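Local atomic coordinates of phenylalanyl-tRNA synthetase beta chain (Bacteroides fragilis, PDB entry 3IG2), a protein that forms the beta subunit of the tetrameric ligase that uses ATP to attach phenylalanine to tRNA(Phe), represented here by its core domain. Residues S29-A33 with A34-G38; R62-L65 with L66-G69; G186-T189 with K190-K194. All blocks are in the same frame, centred on the assembly; numbering follows the deposited sequence.

Contact 1. Residues S29-A33 with A34-G38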
loop_
_atom_site.group_PDB
_atom_site.type_symbol
_atom_site.label_atom_id
_atom_site.label_comp_id
_atom_site.label_asym_id
_atom_site.label_seq_id
_atom_site.Cartn_x
_atom_site.Cartn_y
_atom_site.Cartn_z
ATOM N N SER B 29 0.133 32.846 10.037
ATOM C CA SER B 29 1.249 33.623 9.534
ATOM C C SER B 29 1.773 34.618 10.563
ATOM O O SER B 29 2.938 35.020 10.480
ATOM C CB SER B 29 0.838 34.319 8.254
ATOM O OG SER B 29 0.567 33.306 7.291
ATOM N N LEU B 30 0.934 35.018 11.518
ATOM C CA LEU B 30 1.374 35.895 12.614
ATOM C C LEU B 30 2.152 35.016 13.598
ATOM O O LEU B 30 1.662 33.958 14.007
ATOM C CB LEU B 30 0.175 36.549 13.300
ATOM C CG LEU B 30 0.367 37.459 14.530
ATOM C CD1 LEU B 30 1.335 38.623 14.263
ATOM C CD2 LEU B 30 -0.967 38.006 15.058
ATOM N N THR B 31 3.357 35.450 13.958
ATOM C CA THR B 31 4.254 34.607 14.749
ATOM C C THR B 31 5.106 35.414 15.754
ATOM O O THR B 31 4.874 36.623 15.955
ATOM C CB THR B 31 5.138 33.761 13.805
ATOM O OG1 THR B 31 5.770 32.708 14.536
ATOM C CG2 THR B 31 6.197 34.626 13.147
ATOM N N ARG B 32 6.090 34.735 16.341
ATOM C CA ARG B 32 6.935 35.237 17.447
ATOM C C ARG B 32 8.332 35.645 16.954
ATOM O O ARG B 32 9.131 34.800 16.521
ATOM C CB ARG B 32 7.040 34.132 18.507
ATOM C CG ARG B 32 8.009 34.354 19.650
ATOM C CD ARG B 32 7.670 33.370 20.766
ATOM N NE ARG B 32 8.692 33.238 21.812
ATOM C CZ ARG B 32 8.890 34.101 22.819
ATOM N NH1 ARG B 32 8.156 35.208 22.938
ATOM N NH2 ARG B 32 9.846 33.869 23.711
ATOM N N ALA B 33 8.616 36.949 17.014
ATOM C CA ALA B 33 9.896 37.506 16.579
ATOM C C ALA B 33 11.109 36.831 17.283
ATOM O O ALA B 33 12.173 36.661 16.683
ATOM C CB ALA B 33 9.912 39.051 16.812
ATOM N N ALA B 34 10.920 36.417 18.536
ATOM C CA ALA B 34 12.009 35.858 19.342
ATOM C C ALA B 34 12.482 34.507 18.808
ATOM O O ALA B 34 13.596 34.097 19.092
ATOM C CB ALA B 34 11.604 35.762 20.818
ATOM N N TYR B 35 11.652 33.835 18.008
ATOM C CA TYR B 35 12.083 32.626 17.342
ATOM C C TYR B 35 13.293 32.909 16.447
ATOM O O TYR B 35 14.118 32.049 16.229
ATOM C CB TYR B 35 10.975 32.068 16.461
ATOM C CG TYR B 35 9.795 31.387 17.135
ATOM C CD1 TYR B 35 9.876 30.884 18.438
ATOM C CD2 TYR B 35 8.603 31.214 16.424
ATOM C CE1 TYR B 35 8.794 30.211 19.007
ATOM C CE2 TYR B 35 7.514 30.540 16.973
ATOM C CZ TYR B 35 7.626 30.045 18.263
ATOM O OH TYR B 35 6.562 29.407 18.805
ATOM N N TYR B 36 13.392 34.130 15.937
ATOM C CA TYR B 36 14.428 34.473 14.975
ATOM C C TYR B 36 15.722 35.017 15.617
ATOM O O TYR B 36 16.692 35.305 14.921
ATOM C CB TYR B 36 13.841 35.447 13.938
ATOM C CG TYR B 36 12.691 34.835 13.159
ATOM C CD1 TYR B 36 12.920 34.168 11.941
ATOM C CD2 TYR B 36 11.375 34.882 13.648
ATOM C CE1 TYR B 36 11.871 33.583 11.230
ATOM C CE2 TYR B 36 10.327 34.302 12.938
ATOM C CZ TYR B 36 10.586 33.651 11.731
ATOM O OH TYR B 36 9.544 33.087 11.028
ATOM N N ASP B 37 15.736 35.133 16.940
ATOM C CA ASP B 37 16.883 35.688 17.664
ATOM C C ASP B 37 18.193 35.007 17.326
ATOM O O ASP B 37 18.325 33.790 17.448
ATOM C CB ASP B 37 16.644 35.612 19.169
ATOM C CG ASP B 37 15.722 36.709 19.665
ATOM O OD1 ASP B 37 15.085 36.529 20.736
ATOM O OD2 ASP B 37 15.652 37.764 18.988
ATOM N N GLY B 38 19.151 35.804 16.877
ATOM C CA GLY B 38 20.490 35.310 16.597
ATOM C C GLY B 38 20.601 34.356 15.421
ATOM O O GLY B 38 21.652 33.758 15.207
HETATM O O HOH W 1 7.830 31.786 12.454
HETATM O O HOH W 2 13.958 38.500 16.893
#

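Contact 2. Residues R62-L65 with L66-G69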
loop_
_atom_site.group_PDB
_atom_site.type_symbol
_atom_site.label_atom_id
_atom_site.label_comp_id
_atom_site.label_asym_id
_atom_site.label_seq_id
_atom_site.Cartn_x
_atom_site.Cartn_y
_atom_site.Cartn_z
ATOM N N ARG B 62 5.571 35.701 9.587
ATOM C CA ARG B 62 6.611 34.665 9.523
ATOM C C ARG B 62 7.569 34.861 8.344
ATOM O O ARG B 62 7.176 35.277 7.246
ATOM C CB ARG B 62 5.991 33.266 9.466
ATOM C CG ARG B 62 5.084 33.054 8.255
ATOM C CD ARG B 62 4.479 31.617 8.241
ATOM N NE ARG B 62 3.575 31.489 7.103
ATOM C CZ ARG B 62 2.573 30.619 7.005
ATOM N NH1 ARG B 62 2.312 29.772 7.994
ATOM N NH2 ARG B 62 1.828 30.616 5.907
ATOM N N GLN B 63 8.835 34.553 8.598
ATOM C CA GLN B 63 9.860 34.570 7.565
ATOM C C GLN B 63 10.068 33.173 7.007
ATOM O O GLN B 63 10.527 33.019 5.886
ATOM C CB GLN B 63 11.176 35.064 8.160
ATOM C CG GLN B 63 11.940 35.960 7.245
ATOM C CD GLN B 63 13.261 36.464 7.846
ATOM O OE1 GLN B 63 13.353 36.843 9.037
ATOM N NE2 GLN B 63 14.277 36.503 7.007
ATOM N N THR B 64 9.767 32.158 7.827
ATOM C CA THR B 64 9.923 30.762 7.433
ATOM C C THR B 64 8.695 29.991 7.893
ATOM O O THR B 64 8.098 30.329 8.935
ATOM C CB THR B 64 11.225 30.114 8.045
ATOM O OG1 THR B 64 11.316 28.735 7.671
ATOM C CG2 THR B 64 11.269 30.220 9.579
ATOM N N LEU B 65 8.363 28.934 7.164
ATOM C CA LEU B 65 7.376 27.964 7.647
ATOM C C LEU B 65 7.829 27.094 8.805
ATOM O O LEU B 65 6.999 26.507 9.527
ATOM C CB LEU B 65 6.948 27.034 6.509
ATOM C CG LEU B 65 6.232 27.708 5.315
ATOM C CD1 LEU B 65 5.765 26.639 4.389
ATOM C CD2 LEU B 65 5.080 28.536 5.801
ATOM N N LEU B 66 9.129 26.957 8.984
ATOM C CA LEU B 66 9.644 25.916 9.880
ATOM C C LEU B 66 8.956 25.877 11.240
ATOM O O LEU B 66 8.480 24.809 11.688
ATOM C CB LEU B 66 11.134 26.135 10.114
ATOM C CG LEU B 66 11.787 25.274 11.181
ATOM C CD1 LEU B 66 11.757 23.813 10.764
ATOM C CD2 LEU B 66 13.214 25.739 11.362
ATOM N N PHE B 67 8.943 27.025 11.918
ATOM C CA PHE B 67 8.557 27.052 13.331
ATOM C C PHE B 67 7.115 26.626 13.598
ATOM O O PHE B 67 6.847 25.900 14.557
ATOM C CB PHE B 67 8.842 28.418 13.941
ATOM C CG PHE B 67 10.281 28.837 13.810
ATOM C CD1 PHE B 67 11.298 28.039 14.309
ATOM C CD2 PHE B 67 10.616 30.037 13.203
ATOM C CE1 PHE B 67 12.622 28.439 14.203
ATOM C CE2 PHE B 67 11.939 30.443 13.097
ATOM C CZ PHE B 67 12.937 29.652 13.585
ATOM N N GLY B 68 6.197 27.043 12.733
ATOM C CA GLY B 68 4.835 26.604 12.873
ATOM C C GLY B 68 4.726 25.092 12.823
ATOM O O GLY B 68 3.959 24.505 13.570
ATOM N N GLY B 69 5.478 24.467 11.923
ATOM C CA GLY B 69 5.497 23.005 11.834
ATOM C C GLY B 69 6.061 22.351 13.098
ATOM O O GLY B 69 5.591 21.292 13.501
HETATM O O HOH W 3 6.723 29.488 11.122
#

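Contact 3. Residues G186-T189 with K190-K194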
loop_
_atom_site.group_PDB
_atom_site.type_symbol
_atom_site.label_atom_id
_atom_site.label_comp_id
_atom_site.label_asym_id
_atom_site.label_seq_id
_atom_site.Cartn_x
_atom_site.Cartn_y
_atom_site.Cartn_z
ATOM N N GLY B 186 16.859 18.845 5.151
ATOM C CA GLY B 186 17.801 18.164 6.013
ATOM C C GLY B 186 17.294 17.891 7.420
ATOM O O GLY B 186 16.098 17.923 7.669
ATOM N N VAL B 187 18.241 17.599 8.318
ATOM C CA VAL B 187 17.961 17.190 9.693
ATOM C C VAL B 187 17.974 18.446 10.536
ATOM O O VAL B 187 18.950 19.185 10.507
ATOM C CB VAL B 187 19.069 16.231 10.197
ATOM C CG1 VAL B 187 18.879 15.861 11.659
ATOM C CG2 VAL B 187 19.137 14.968 9.303
ATOM N N VAL B 188 16.896 18.685 11.273
ATOM C CA VAL B 188 16.787 19.862 12.124
ATOM C C VAL B 188 17.744 19.717 13.308
ATOM O O VAL B 188 17.869 18.637 13.847
ATOM C CB VAL B 188 15.312 20.098 12.611
ATOM C CG1 VAL B 188 15.205 21.219 13.664
ATOM C CG2 VAL B 188 14.399 20.371 11.443
ATOM N N THR B 189 18.418 20.794 13.701
ATOM C CA THR B 189 19.343 20.734 14.847
ATOM C C THR B 189 18.647 20.280 16.143
ATOM O O THR B 189 17.490 20.603 16.393
ATOM C CB THR B 189 20.061 22.083 15.128
ATOM O OG1 THR B 189 19.137 23.025 15.682
ATOM C CG2 THR B 189 20.694 22.663 13.870
ATOM N N LYS B 190 19.364 19.499 16.942
ATOM C CA LYS B 190 18.917 19.088 18.262
ATOM C C LYS B 190 18.519 20.268 19.169
ATOM O O LYS B 190 17.493 20.210 19.858
ATOM C CB LYS B 190 20.026 18.285 18.923
ATOM C CG LYS B 190 19.697 16.815 19.064
ATOM C CD LYS B 190 19.540 16.086 17.740
ATOM C CE LYS B 190 19.656 14.569 17.955
ATOM N NZ LYS B 190 20.887 14.160 18.710
ATOM N N LYS B 191 19.335 21.324 19.165
ATOM C CA LYS B 191 19.053 22.529 19.948
ATOM C C LYS B 191 17.655 23.043 19.602
ATOM O O LYS B 191 16.854 23.344 20.474
ATOM C CB LYS B 191 20.150 23.585 19.717
ATOM C CG LYS B 191 19.786 25.036 20.054
ATOM C CD LYS B 191 21.062 25.886 20.220
ATOM C CE LYS B 191 20.727 27.334 20.548
ATOM N NZ LYS B 191 21.956 28.195 20.651
HETATM N N MSE B 192 17.340 23.083 18.318
HETATM C CA MSE B 192 16.028 23.557 17.890
HETATM C C MSE B 192 14.848 22.665 18.262
HETATM O O MSE B 192 13.785 23.167 18.592
HETATM C CB MSE B 192 16.048 23.807 16.393
HETATM C CG MSE B 192 16.678 25.130 16.141
HETATM SE SE MSE B 192 15.229 26.363 15.951
HETATM C CE MSE B 192 15.037 25.667 14.140
ATOM N N LEU B 193 15.024 21.353 18.193
ATOM C CA LEU B 193 13.980 20.439 18.641
ATOM C C LEU B 193 13.674 20.701 20.119
ATOM O O LEU B 193 12.517 20.744 20.538
ATOM C CB LEU B 193 14.456 18.988 18.460
ATOM C CG LEU B 193 14.819 18.614 17.030
ATOM C CD1 LEU B 193 15.419 17.221 16.954
ATOM C CD2 LEU B 193 13.592 18.725 16.184
ATOM N N LYS B 194 14.735 20.862 20.900
ATOM C CA LYS B 194 14.623 21.070 22.331
ATOM C C LYS B 194 13.854 22.351 22.635
ATOM O O LYS B 194 12.928 22.354 23.440
ATOM C CB LYS B 194 16.016 21.146 22.935
ATOM C CG LYS B 194 16.020 21.410 24.418
ATOM C CD LYS B 194 15.674 20.154 25.186
ATOM C CE LYS B 194 16.904 19.323 25.482
ATOM N NZ LYS B 194 16.878 18.868 26.905
#

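Contact 1. Residues S29-A33 with A34-G38
Arg32 lays its aliphatic chain across one face of the Tyr35 ring: CB of Arg32 sits 3.9 Å from the ring centroid of Tyr35 and 10° off the ring normal, a CH-pi contact. Because CG of Arg32 is anti to the backbone N (chi1 172°) and the chain runs extended to NE, CD also reaches the ring, 3.8 Å from CE1 of Tyr35. The guanidinium then stands perpendicular to that ring and takes CB of Ala34 over the centre of one face, while its NH1 makes a salt bridge to Asp57. Here strand 30-31, an outer strand of the small antiparallel sheet with 60-61 and 48-49, gives way to a short 3-10 turn, identified by consecutive i to i+3 bonds, among them N of Tyr35 to O of Arg32 (3.1 Å) and N of Tyr36 to O of Ala33 (2.9 Å). Tyr36 presents its ring edge to the turn, with O of Ala33 in the ring plane. One water joins OG1 of Thr31 to OH of Tyr36, and that hydroxyl is also bonded to N of Gln63. A second water donates both to O of Ala33, at 2.6 Å, and to OD2 of Asp37. The hydroxyl of Tyr35 is hydrogen-bonded to Glu71 on helix 66-75.

Contact 2. Residues R62-L65 with L66-G69
The N-terminal turn of helix 66-75 is capped by Thr64, which stands just ahead of the turn leading into it. OG1 of Thr64 accepts from N of Leu66 at 3.1 Å, and an N-H...O angle of 172° makes the bond nearly straight. A chi1 of 178° carries OG1 opposite the backbone N, and the hydroxyl faces the helix start; OG1 of Thr64 is also 3.6 Å from CB of Leu66, the two side chains lying side by side. The other branch of Thr64 serves packing: CG2 meets the Phe67 ring obliquely, 3.6 Å from CE2 of Phe67. A water donates to O of Thr64 at 2.7 Å and accepts from N of Gly68 at 3.0 Å, and N of Gly69 makes a weak bond, 3.5 Å long, to O of Leu65. Within the loop, CD2 of Leu65 lies over one guanidinium face of Arg62, whose NH1 forms a salt bridge with Glu88. In this core module, whose mostly antiparallel mixed sheet is consistent with its class II tRNA synthetase clan, the contact is buried against strand 200-207, where Tyr204 touches Thr64, Leu65 and Leu66, and against helix 190-195, where Met192 meets Leu66 and Phe67.

Contact 3. Residues G186-T189 with K190-K194
O of Thr189 accepts from N of Leu193 at 3.1 Å, with an N-H...O angle of 158° and the donor in the carbonyl plane: the i to i+4 bond that begins helix 190-195. Thr189 is the N-cap, and its side chain supplies the capping bond, OG1 accepting from N of Met192 at 3.2 Å. The first torsion accounts for this, since chi1 of 72° sets OG1 between the backbone nitrogen and carbonyl carbon and turns it over the first helical turn. The hydroxyl oxygen also abuts the side chain of Met192, a selenomethionine here, with CB of Met192 3.3 Å from OG1 of Thr189. Met192 crosses Thr189 obliquely, then bends away toward Leu66 and Phe67 on helix 66-75. On the apolar side, CG1 of Val188, the last residue of strand 181-188, touches both CB of Met192 and CD2 of Leu193, each at 3.9 Å. The axes of segments 186-188 and 190-194 are inclined by 49°, and Val202 of the adjacent strand 200-207 packs on both Val188 and Leu193. Val188 thus adds apolar contacts at a junction where one threonine serves two amides at the helix start, and Thr189 alone separates the last strand residue from helix 190-195.

How the contacts relate
Contact 2 is the buried one, about 7 Å from the chain centre to its own; contact 3 is partly buried, at about 12 Å, and contact 1 is a surface contact, at about 15 Å. Contacts 2 and 3 both start helices with a threonine hydroxyl, but in contact 2 it bonds the amide two residues on and in contact 3 the amide three on. Contact 1 instead ends a strand in a 3-10 turn, with aromatic, charged and water-mediated links. Ser29 pairs with Arg62 by backbone bonding, joining contacts 1 and 2, whereas Met192 packing joins contacts 2 and 3. Contacts 1 and 3 do not touch, though Phe67 meets residues of both.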